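Local coordinates for protein glycosaminoglycan xylosylkinase (Hydra vulgaris, PDB 5XOM) that probably transfers a phosphate group to the xylose of the linkage region of glycosaminoglycans, as a sugar kinase of the Fam20 family, at residues Leu94-Ser99 and Val108-Lys113; Val220-His225 and Arg278-Tyr283; Phe269-Gly274 and Leu368-Asp373. All blocks are in the same frame, centred on the assembly; numbering follows the deposited sequence.

Contact 1: residues Leu94-Ser99 and Val108-Lys113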
loop_
_atom_site.group_PDB
_atom_site.type_symbol
_atom_site.label_atom_id
_atom_site.label_comp_id
_atom_site.label_asym_id
_atom_site.label_seq_id
_atom_site.Cartn_x
_atom_site.Cartn_y
_atom_site.Cartn_z
ATOM N N LEU A 94 9.128 19.348 -28.213
ATOM C CA LEU A 94 10.275 18.468 -28.380
ATOM C C LEU A 94 10.328 17.488 -27.218
ATOM O O LEU A 94 10.293 17.891 -26.050
ATOM C CB LEU A 94 11.565 19.281 -28.465
ATOM C CG LEU A 94 12.863 18.475 -28.478
ATOM C CD1 LEU A 94 12.822 17.469 -29.613
ATOM C CD2 LEU A 94 14.053 19.415 -28.650
ATOM N N LYS A 95 10.375 16.201 -27.538
ATOM C CA LYS A 95 10.500 15.147 -26.541
ATOM C C LYS A 95 11.072 13.916 -27.227
ATOM O O LYS A 95 11.240 13.885 -28.447
ATOM C CB LYS A 95 9.154 14.836 -25.882
ATOM C CG LYS A 95 8.136 14.220 -26.829
ATOM C CD LYS A 95 6.740 14.256 -26.217
ATOM C CE LYS A 95 5.694 13.682 -27.160
ATOM N NZ LYS A 95 4.326 13.798 -26.578
ATOM N N ALA A 96 11.347 12.893 -26.429
ATOM C CA ALA A 96 11.797 11.606 -26.926
ATOM C C ALA A 96 10.992 10.514 -26.235
ATOM O O ALA A 96 10.281 10.759 -25.257
ATOM C CB ALA A 96 13.301 11.395 -26.697
ATOM N N MET A 97 11.094 9.300 -26.758
ATOM C CA MET A 97 10.448 8.139 -26.160
ATOM C C MET A 97 11.529 7.095 -25.894
ATOM O O MET A 97 12.288 6.746 -26.803
ATOM C CB MET A 97 9.342 7.627 -27.093
ATOM C CG MET A 97 8.409 6.547 -26.555
ATOM S SD MET A 97 9.170 4.990 -26.054
ATOM C CE MET A 97 9.038 4.030 -27.548
ATOM N N PHE A 98 11.640 6.647 -24.643
ATOM C CA PHE A 98 12.613 5.636 -24.244
ATOM C C PHE A 98 11.911 4.327 -23.909
ATOM O O PHE A 98 10.859 4.319 -23.265
ATOM C CB PHE A 98 13.420 6.073 -23.015
ATOM C CG PHE A 98 14.301 7.273 -23.246
ATOM C CD1 PHE A 98 14.647 7.677 -24.523
ATOM C CD2 PHE A 98 14.802 7.985 -22.161
ATOM C CE1 PHE A 98 15.474 8.780 -24.721
ATOM C CE2 PHE A 98 15.627 9.085 -22.351
ATOM C CZ PHE A 98 15.962 9.481 -23.629
ATOM N N SER A 99 12.502 3.218 -24.333
ATOM C CA SER A 99 12.099 1.890 -23.895
ATOM C C SER A 99 13.020 1.464 -22.759
ATOM O O SER A 99 14.233 1.385 -22.951
ATOM C CB SER A 99 12.174 0.893 -25.043
ATOM O OG SER A 99 11.197 1.212 -26.010
ATOM N N VAL A 108 8.605 5.124 -21.683
ATOM C CA VAL A 108 8.431 6.410 -21.018
ATOM C C VAL A 108 8.565 7.530 -22.040
ATOM O O VAL A 108 9.234 7.387 -23.069
ATOM C CB VAL A 108 9.439 6.630 -19.862
ATOM C CG1 VAL A 108 9.199 5.629 -18.738
ATOM C CG2 VAL A 108 10.884 6.565 -20.367
ATOM N N VAL A 109 7.888 8.639 -21.764
ATOM C CA VAL A 109 8.164 9.906 -22.430
ATOM C C VAL A 109 9.343 10.567 -21.728
ATOM O O VAL A 109 9.426 10.555 -20.494
ATOM C CB VAL A 109 6.917 10.812 -22.400
ATOM C CG1 VAL A 109 7.230 12.190 -22.989
ATOM C CG2 VAL A 109 5.748 10.153 -23.121
ATOM N N PHE A 110 10.269 11.138 -22.500
ATOM C CA PHE A 110 11.395 11.885 -21.949
ATOM C C PHE A 110 11.274 13.356 -22.320
ATOM O O PHE A 110 11.283 13.703 -23.505
ATOM C CB PHE A 110 12.737 11.335 -22.434
ATOM C CG PHE A 110 13.913 12.137 -21.953
ATOM C CD1 PHE A 110 14.264 12.131 -20.612
ATOM C CD2 PHE A 110 14.658 12.908 -22.835
ATOM C CE1 PHE A 110 15.341 12.874 -20.158
ATOM C CE2 PHE A 110 15.742 13.654 -22.386
ATOM C CZ PHE A 110 16.080 13.634 -21.045
ATOM N N LYS A 111 11.132 14.207 -21.308
ATOM C CA LYS A 111 11.052 15.652 -21.491
ATOM C C LYS A 111 12.343 16.309 -21.032
ATOM O O LYS A 111 12.623 16.332 -19.823
ATOM C CB LYS A 111 9.859 16.215 -20.724
ATOM C CG LYS A 111 8.569 15.570 -21.170
ATOM C CD LYS A 111 7.414 16.532 -21.115
ATOM C CE LYS A 111 6.188 15.875 -21.701
ATOM N NZ LYS A 111 4.961 16.633 -21.374
ATOM N N PRO A 112 13.160 16.828 -21.942
ATOM C CA PRO A 112 14.430 17.436 -21.538
ATOM C C PRO A 112 14.235 18.787 -20.865
ATOM O O PRO A 112 13.247 19.489 -21.091
ATOM C CB PRO A 112 15.195 17.579 -22.865
ATOM C CG PRO A 112 14.135 17.626 -23.902
ATOM C CD PRO A 112 13.000 16.778 -23.408
ATOM N N LYS A 113 15.203 19.144 -20.027
ATOM C CA LYS A 113 15.292 20.497 -19.490
ATOM C C LYS A 113 15.434 21.527 -20.605
ATOM O O LYS A 113 16.225 21.350 -21.540
ATOM C CB LYS A 113 16.479 20.582 -18.534
ATOM C CG LYS A 113 16.821 21.983 -18.080
ATOM C CD LYS A 113 18.072 21.986 -17.221
ATOM C CE LYS A 113 18.772 23.327 -17.308
ATOM N NZ LYS A 113 18.727 24.096 -16.056
#
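Phe98 lays the CE2 corner of its ring against Phe110, with CE2 3.5 Å from Phe110 CG. The ring planes are near parallel, 19° apart, but slid so far that they barely overlap, and their centroids stand 4.9 Å apart. Phe110 CB sits over one face of the Phe98 ring, offset toward its rim, a CH-pi contact 3.9 Å from the ring centroid. Phe110 CG is anti to the backbone N (chi1 176°), while Phe98 keeps its CG beside the N (chi1 -65°), and its ring end comes back toward Phe110. Ala96 CB lies off the edge of the Phe110 ring, near its plane, and Val108 CG2 packs on Phe98 CB at 3.7 Å. Two hydrogen-bonded antiparallel pairs, Ala96 with Phe110 and Phe98 with Val108, fix this register; Phe110 N to Ala96 O is 2.8 Å. Replacing Phe98 by an alanine would probably open a gap over Phe110 CB and take away the ring that Ile158, on strand 153-159, touches. Lys111 sends its NZ to salt bridges with Glu135 and Asp130, reminiscent of the lysine-glutamate pair of protein kinases. The hairpin is thus greasy on its phenylalanine face, while Lys111 pairs its buried charge with acids.

Contact 2: residues Val220-His225 and Arg278-Tyr283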
loop_
_atom_site.group_PDB
_atom_site.type_symbol
_atom_site.label_atom_id
_atom_site.label_comp_id
_atom_site.label_asym_id
_atom_site.label_seq_id
_atom_site.Cartn_x
_atom_site.Cartn_y
_atom_site.Cartn_z
ATOM N N VAL A 220 -6.524 5.713 -23.860
ATOM C CA VAL A 220 -6.861 7.083 -23.500
ATOM C C VAL A 220 -7.649 7.708 -24.643
ATOM O O VAL A 220 -7.250 7.603 -25.809
ATOM C CB VAL A 220 -5.592 7.894 -23.185
ATOM C CG1 VAL A 220 -5.913 9.359 -23.097
ATOM C CG2 VAL A 220 -4.977 7.411 -21.881
ATOM N N LEU A 221 -8.768 8.346 -24.311
ATOM C CA LEU A 221 -9.583 9.073 -25.275
ATOM C C LEU A 221 -9.501 10.568 -24.995
ATOM O O LEU A 221 -9.420 10.990 -23.838
ATOM C CB LEU A 221 -11.041 8.606 -25.234
ATOM C CG LEU A 221 -11.284 7.181 -25.739
ATOM C CD1 LEU A 221 -12.719 6.761 -25.483
ATOM C CD2 LEU A 221 -10.948 7.078 -27.229
ATOM N N LYS A 222 -9.521 11.364 -26.061
ATOM C CA LYS A 222 -9.331 12.804 -25.977
ATOM C C LYS A 222 -10.553 13.534 -26.519
ATOM O O LYS A 222 -11.083 13.177 -27.574
ATOM C CB LYS A 222 -8.083 13.221 -26.754
ATOM C CG LYS A 222 -7.788 14.707 -26.726
ATOM C CD LYS A 222 -6.832 15.082 -27.845
ATOM C CE LYS A 222 -5.542 14.282 -27.757
ATOM N NZ LYS A 222 -4.575 14.869 -26.790
ATOM N N LEU A 223 -10.987 14.566 -25.797
ATOM C CA LEU A 223 -12.068 15.452 -26.200
ATOM C C LEU A 223 -11.662 16.899 -25.969
ATOM O O LEU A 223 -10.820 17.181 -25.110
ATOM C CB LEU A 223 -13.365 15.160 -25.426
ATOM C CG LEU A 223 -14.081 13.844 -25.736
ATOM C CD1 LEU A 223 -15.281 13.642 -24.815
ATOM C CD2 LEU A 223 -14.518 13.829 -27.194
ATOM N N PRO A 224 -12.232 17.834 -26.730
ATOM C CA PRO A 224 -11.950 19.254 -26.477
ATOM C C PRO A 224 -12.516 19.702 -25.137
ATOM O O PRO A 224 -13.617 19.310 -24.744
ATOM C CB PRO A 224 -12.642 19.971 -27.646
ATOM C CG PRO A 224 -13.651 18.999 -28.154
ATOM C CD PRO A 224 -13.069 17.638 -27.927
ATOM N N HIS A 225 -11.753 20.540 -24.441
ATOM C CA HIS A 225 -12.188 21.069 -23.152
ATOM C C HIS A 225 -13.223 22.168 -23.375
ATOM O O HIS A 225 -12.962 23.109 -24.131
ATOM C CB HIS A 225 -11.000 21.633 -22.378
ATOM C CG HIS A 225 -11.225 21.727 -20.901
ATOM N ND1 HIS A 225 -12.193 22.534 -20.346
ATOM C CD2 HIS A 225 -10.578 21.146 -19.862
ATOM C CE1 HIS A 225 -12.153 22.427 -19.030
ATOM N NE2 HIS A 225 -11.179 21.593 -18.709
ATOM N N ARG A 278 -4.615 23.235 -21.023
ATOM C CA ARG A 278 -5.354 21.988 -21.222
ATOM C C ARG A 278 -6.573 22.249 -22.115
ATOM O O ARG A 278 -7.728 22.203 -21.692
ATOM C CB ARG A 278 -5.741 21.372 -19.882
ATOM C CG ARG A 278 -6.017 19.869 -19.975
ATOM C CD ARG A 278 -6.309 19.239 -18.618
ATOM N NE ARG A 278 -5.236 19.464 -17.651
ATOM C CZ ARG A 278 -4.166 18.686 -17.520
ATOM N NH1 ARG A 278 -4.016 17.625 -18.301
ATOM N NH2 ARG A 278 -3.245 18.967 -16.607
ATOM N N HIS A 279 -6.285 22.522 -23.391
ATOM C CA HIS A 279 -7.351 22.812 -24.347
ATOM C C HIS A 279 -8.097 21.552 -24.770
ATOM O O HIS A 279 -9.289 21.621 -25.096
ATOM C CB HIS A 279 -6.780 23.539 -25.570
ATOM C CG HIS A 279 -5.565 22.888 -26.156
ATOM N ND1 HIS A 279 -5.623 21.723 -26.889
ATOM C CD2 HIS A 279 -4.258 23.246 -26.122
ATOM C CE1 HIS A 279 -4.404 21.386 -27.275
ATOM N NE2 HIS A 279 -3.557 22.295 -26.823
ATOM N N HIS A 280 -7.424 20.404 -24.766
ATOM C CA HIS A 280 -8.062 19.100 -24.890
ATOM C C HIS A 280 -7.738 18.289 -23.645
ATOM O O HIS A 280 -6.598 18.294 -23.177
ATOM C CB HIS A 280 -7.577 18.340 -26.132
ATOM C CG HIS A 280 -8.105 18.880 -27.422
ATOM N ND1 HIS A 280 -7.717 20.099 -27.935
ATOM C CD2 HIS A 280 -8.989 18.364 -28.308
ATOM C CE1 HIS A 280 -8.341 20.312 -29.079
ATOM N NE2 HIS A 280 -9.120 19.274 -29.328
ATOM N N TYR A 281 -8.734 17.598 -23.103
ATOM C CA TYR A 281 -8.502 16.728 -21.963
ATOM C C TYR A 281 -8.558 15.271 -22.402
ATOM O O TYR A 281 -9.076 14.937 -23.471
ATOM C CB TYR A 281 -9.503 17.004 -20.832
ATOM C CG TYR A 281 -10.943 16.635 -21.128
ATOM C CD1 TYR A 281 -11.429 15.367 -20.832
ATOM C CD2 TYR A 281 -11.819 17.559 -21.682
ATOM C CE1 TYR A 281 -12.741 15.024 -21.085
ATOM C CE2 TYR A 281 -13.139 17.226 -21.941
ATOM C CZ TYR A 281 -13.593 15.955 -21.638
ATOM O OH TYR A 281 -14.902 15.608 -21.891
ATOM N N GLU A 282 -7.996 14.405 -21.565
ATOM C CA GLU A 282 -7.896 12.984 -21.854
ATOM C C GLU A 282 -8.437 12.190 -20.673
ATOM O O GLU A 282 -8.321 12.612 -19.518
ATOM C CB GLU A 282 -6.443 12.590 -22.155
ATOM C CG GLU A 282 -5.922 13.159 -23.471
ATOM C CD GLU A 282 -4.419 13.005 -23.639
ATOM O OE1 GLU A 282 -3.995 12.172 -24.468
ATOM O OE2 GLU A 282 -3.658 13.719 -22.948
ATOM N N TYR A 283 -9.028 11.032 -20.970
ATOM C CA TYR A 283 -9.676 10.241 -19.936
ATOM C C TYR A 283 -9.544 8.756 -20.241
ATOM O O TYR A 283 -9.365 8.357 -21.395
ATOM C CB TYR A 283 -11.153 10.633 -19.777
ATOM C CG TYR A 283 -12.040 10.377 -20.980
ATOM C CD1 TYR A 283 -12.146 11.313 -22.005
ATOM C CD2 TYR A 283 -12.807 9.223 -21.067
ATOM C CE1 TYR A 283 -12.978 11.088 -23.101
ATOM C CE2 TYR A 283 -13.644 8.990 -22.156
ATOM C CZ TYR A 283 -13.724 9.924 -23.167
ATOM O OH TYR A 283 -14.551 9.688 -24.244
#
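Tyr281 and Tyr283 both hold CG between their own backbone N and carbonyl carbon (chi1 68° and 64°), and this leans each ring over the neighbouring strand. The Tyr283 ring takes Leu221 CB on one face, a CH-pi contact with CB 3.6 Å from Tyr283 CZ. Tyr281 runs side by side with Leu223, its OH 3.5 Å from Leu223 CD1, and the same CD1 also reaches Tyr283 CE1. On its CD2 side the Tyr281 ring turns its edge toward the face of His225 in an offset edge-to-face pair, the planes at 84°; His225 ND1 is itself hydrogen-bonded to Trp227 N.

Other side chains lie off this tyrosine face. Lys222, bent at its last two torsions, lies alongside Glu282 in a long salt bridge, NZ to OE1 3.6 Å, while Val220 CG1 presses on Glu282 CB at 3.4 Å. Pro224 CA sits over one face of the His280 imidazole, whose ND1 shares a hydrogen bond of 2.8 Å with His279 ND1; this should hold both rings against rotation.

Beneath the side chains, Leu221 pairs with Tyr283 and Leu223 with Tyr281 as antiparallel hydrogen-bonded pairs. One more bond, His225 N to His279 O at 2.8 Å, extends the pairing past the end of the strands.

Strand 221-224 is an outer strand of a small antiparallel sheet in which strand 280-286 is the middle one and 289-292 the other edge. Tyr281 OH hydrogen-bonds to both Tyr254 and Arg259. Helix 259-273, which carries Arg259, backs the tyrosine face of this sheet: its Leu263 touches Tyr281 and His225, and Arg259 makes a cation-pi contact with Tyr283.

Contact 3: residues Phe269-Gly274 and Leu368-Asp373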
loop_
_atom_site.group_PDB
_atom_site.type_symbol
_atom_site.label_atom_id
_atom_site.label_comp_id
_atom_site.label_asym_id
_atom_site.label_seq_id
_atom_site.Cartn_x
_atom_site.Cartn_y
_atom_site.Cartn_z
ATOM N N PHE A 269 -6.571 21.769 -9.908
ATOM C CA PHE A 269 -5.199 21.284 -10.005
ATOM C C PHE A 269 -4.401 22.107 -11.011
ATOM O O PHE A 269 -3.264 22.504 -10.737
ATOM C CB PHE A 269 -5.225 19.802 -10.382
ATOM C CG PHE A 269 -3.878 19.209 -10.718
ATOM C CD1 PHE A 269 -3.012 18.802 -9.712
ATOM C CD2 PHE A 269 -3.510 18.992 -12.042
ATOM C CE1 PHE A 269 -1.787 18.231 -10.011
ATOM C CE2 PHE A 269 -2.278 18.409 -12.354
ATOM C CZ PHE A 269 -1.417 18.029 -11.329
ATOM N N ASP A 270 -4.996 22.402 -12.170
ATOM C CA ASP A 270 -4.301 23.202 -13.174
ATOM C C ASP A 270 -4.077 24.632 -12.703
ATOM O O ASP A 270 -3.060 25.249 -13.050
ATOM C CB ASP A 270 -5.080 23.190 -14.490
ATOM C CG ASP A 270 -4.847 21.919 -15.292
ATOM O OD1 ASP A 270 -3.782 21.276 -15.105
ATOM O OD2 ASP A 270 -5.716 21.558 -16.111
ATOM N N PHE A 271 -5.016 25.173 -11.928
ATOM C CA PHE A 271 -4.860 26.526 -11.405
ATOM C C PHE A 271 -3.702 26.607 -10.421
ATOM O O PHE A 271 -2.952 27.592 -10.428
ATOM C CB PHE A 271 -6.158 26.996 -10.754
ATOM C CG PHE A 271 -6.018 28.280 -9.980
ATOM C CD1 PHE A 271 -5.811 29.490 -10.626
ATOM C CD2 PHE A 271 -6.045 28.266 -8.598
ATOM C CE1 PHE A 271 -5.673 30.675 -9.892
ATOM C CE2 PHE A 271 -5.900 29.440 -7.870
ATOM C CZ PHE A 271 -5.716 30.638 -8.512
ATOM N N LEU A 272 -3.538 25.595 -9.557
ATOM C CA LEU A 272 -2.442 25.641 -8.588
ATOM C C LEU A 272 -1.080 25.585 -9.269
ATOM O O LEU A 272 -0.135 26.240 -8.819
ATOM C CB LEU A 272 -2.558 24.513 -7.561
ATOM C CG LEU A 272 -3.855 24.440 -6.762
ATOM C CD1 LEU A 272 -4.052 23.029 -6.214
ATOM C CD2 LEU A 272 -3.846 25.505 -5.659
ATOM N N ILE A 273 -0.947 24.799 -10.343
ATOM C CA ILE A 273 0.349 24.681 -11.007
ATOM C C ILE A 273 0.537 25.704 -12.119
ATOM O O ILE A 273 1.653 25.826 -12.649
ATOM C CB ILE A 273 0.569 23.252 -11.550
ATOM C CG1 ILE A 273 -0.404 22.932 -12.688
ATOM C CG2 ILE A 273 0.450 22.235 -10.412
ATOM C CD1 ILE A 273 -0.195 21.545 -13.291
ATOM N N GLY A 274 -0.499 26.462 -12.467
ATOM C CA GLY A 274 -0.380 27.461 -13.511
ATOM C C GLY A 274 -0.462 26.910 -14.919
ATOM O O GLY A 274 0.115 27.498 -15.837
ATOM N N LEU A 368 -3.828 28.266 -3.283
ATOM C CA LEU A 368 -4.760 27.453 -2.513
ATOM C C LEU A 368 -5.769 28.331 -1.784
ATOM O O LEU A 368 -6.969 28.027 -1.769
ATOM C CB LEU A 368 -3.993 26.562 -1.535
ATOM C CG LEU A 368 -4.802 25.711 -0.551
ATOM C CD1 LEU A 368 -5.811 24.845 -1.285
ATOM C CD2 LEU A 368 -3.875 24.849 0.290
ATOM N N LEU A 369 -5.314 29.453 -1.216
ATOM C CA LEU A 369 -6.246 30.388 -0.593
ATOM C C LEU A 369 -7.193 30.996 -1.620
ATOM O O LEU A 369 -8.368 31.240 -1.322
ATOM C CB LEU A 369 -5.499 31.491 0.153
ATOM C CG LEU A 369 -4.705 31.050 1.379
ATOM C CD1 LEU A 369 -4.063 32.257 2.043
ATOM C CD2 LEU A 369 -5.600 30.297 2.357
ATOM N N LEU A 370 -6.691 31.292 -2.822
ATOM C CA LEU A 370 -7.566 31.818 -3.861
ATOM C C LEU A 370 -8.621 30.793 -4.272
ATOM O O LEU A 370 -9.739 31.171 -4.641
ATOM C CB LEU A 370 -6.742 32.262 -5.070
ATOM C CG LEU A 370 -5.704 33.369 -4.840
ATOM C CD1 LEU A 370 -4.839 33.563 -6.081
ATOM C CD2 LEU A 370 -6.390 34.682 -4.429
ATOM N N VAL A 371 -8.289 29.498 -4.217
ATOM C CA VAL A 371 -9.283 28.457 -4.476
ATOM C C VAL A 371 -10.353 28.468 -3.394
ATOM O O VAL A 371 -11.555 28.429 -3.683
ATOM C CB VAL A 371 -8.600 27.082 -4.568
ATOM C CG1 VAL A 371 -9.634 25.964 -4.524
ATOM C CG2 VAL A 371 -7.787 26.982 -5.831
ATOM N N GLN A 372 -9.927 28.535 -2.132
ATOM C CA GLN A 372 -10.869 28.597 -1.021
ATOM C C GLN A 372 -11.812 29.788 -1.167
ATOM O O GLN A 372 -13.020 29.666 -0.930
ATOM C CB GLN A 372 -10.102 28.649 0.297
ATOM C CG GLN A 372 -10.968 28.719 1.544
ATOM C CD GLN A 372 -10.140 28.650 2.819
ATOM O OE1 GLN A 372 -10.415 27.850 3.719
ATOM N NE2 GLN A 372 -9.129 29.504 2.909
ATOM N N ASP A 373 -11.279 30.946 -1.568
ATOM C CA ASP A 373 -12.118 32.122 -1.775
ATOM C C ASP A 373 -13.167 31.868 -2.852
ATOM O O ASP A 373 -14.339 32.235 -2.694
ATOM C CB ASP A 373 -11.253 33.330 -2.143
ATOM C CG ASP A 373 -10.349 33.774 -1.005
ATOM O OD1 ASP A 373 -10.560 33.322 0.142
ATOM O OD2 ASP A 373 -9.425 34.576 -1.264
#
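Phe271 and Leu272, on the last turn of helix 259-273, pack against Leu368, Leu370 and Val371 of helix 358-382 in a buried helix-helix interface. The two short segments run roughly antiparallel, their directions 141° apart and their axes 10.2 Å at closest approach, with apolar side chains meeting between them.

Phe271 does most of the touching. Its CG is anti to the backbone N (chi1 170°), which extends the ring straight across toward the other helix. There Val371 CG2 comes at the ring obliquely, 3.5 Å from Phe271 CD2, as the two side chains slide past each other in opposite directions. The Leu370 and Phe271 side chains cross at about a right angle, and Leu370 CD1 lies at the ring edge, in plane, 3.9 Å from Phe271 CZ, with Leu370 CB near the same atom. Leu272 reaches over with a single methyl, CD2, which rests against the backbone of Leu368, 3.6 Å from Leu368 N, and comes within 4.2 Å of Val371 CG2.

Both helices belong to the Fam20 kinase region, and their position across the chain's centre from the five-stranded sheet is consistent with the helical lobe of a kinase-like fold. Helix 259-273 ends here in a Schellman motif. Gly274, with phi 80°, is its C-prime residue; Asn275 N returns to Asp270 O, and Gly274 N makes a weak bond of 3.4 Å to Phe271 O. A beta carbon at Gly274 would run into the carbonyl O of Ile273.

Helix 323-334 packs on helix 358-382, with Leu329 against Val371, and Ala332 and Thr333 against Leu368. Leu312 touches Phe271 from a loop, and the carbonyl O of Leu272 accepts a hydrogen bond from Arg367 NH1.

In the fold
Contacts 1 and 3 are both buried but lie on opposite sides of the chain's centre, their centres about 28 Å apart: one inside a five-stranded antiparallel sheet, the other between helices. Contact 2 is only partly buried. Contacts 1 and 2 are held by antiparallel backbone pairing, to which contact 1 adds phenylalanine packing and contact 2 a mix of tyrosine, histidine and charged side chains; contact 3 relies on apolar side chains. Contacts 2 and 3 share helix 259-273, which backs the sheet of contact 2 and supplies one side of contact 3. The salt bridge from Arg278 NE to Asp270 OD2, 2.6 Å, ties them. Contact 1 touches neither; its nearest atoms are about 9 Å from contact 2.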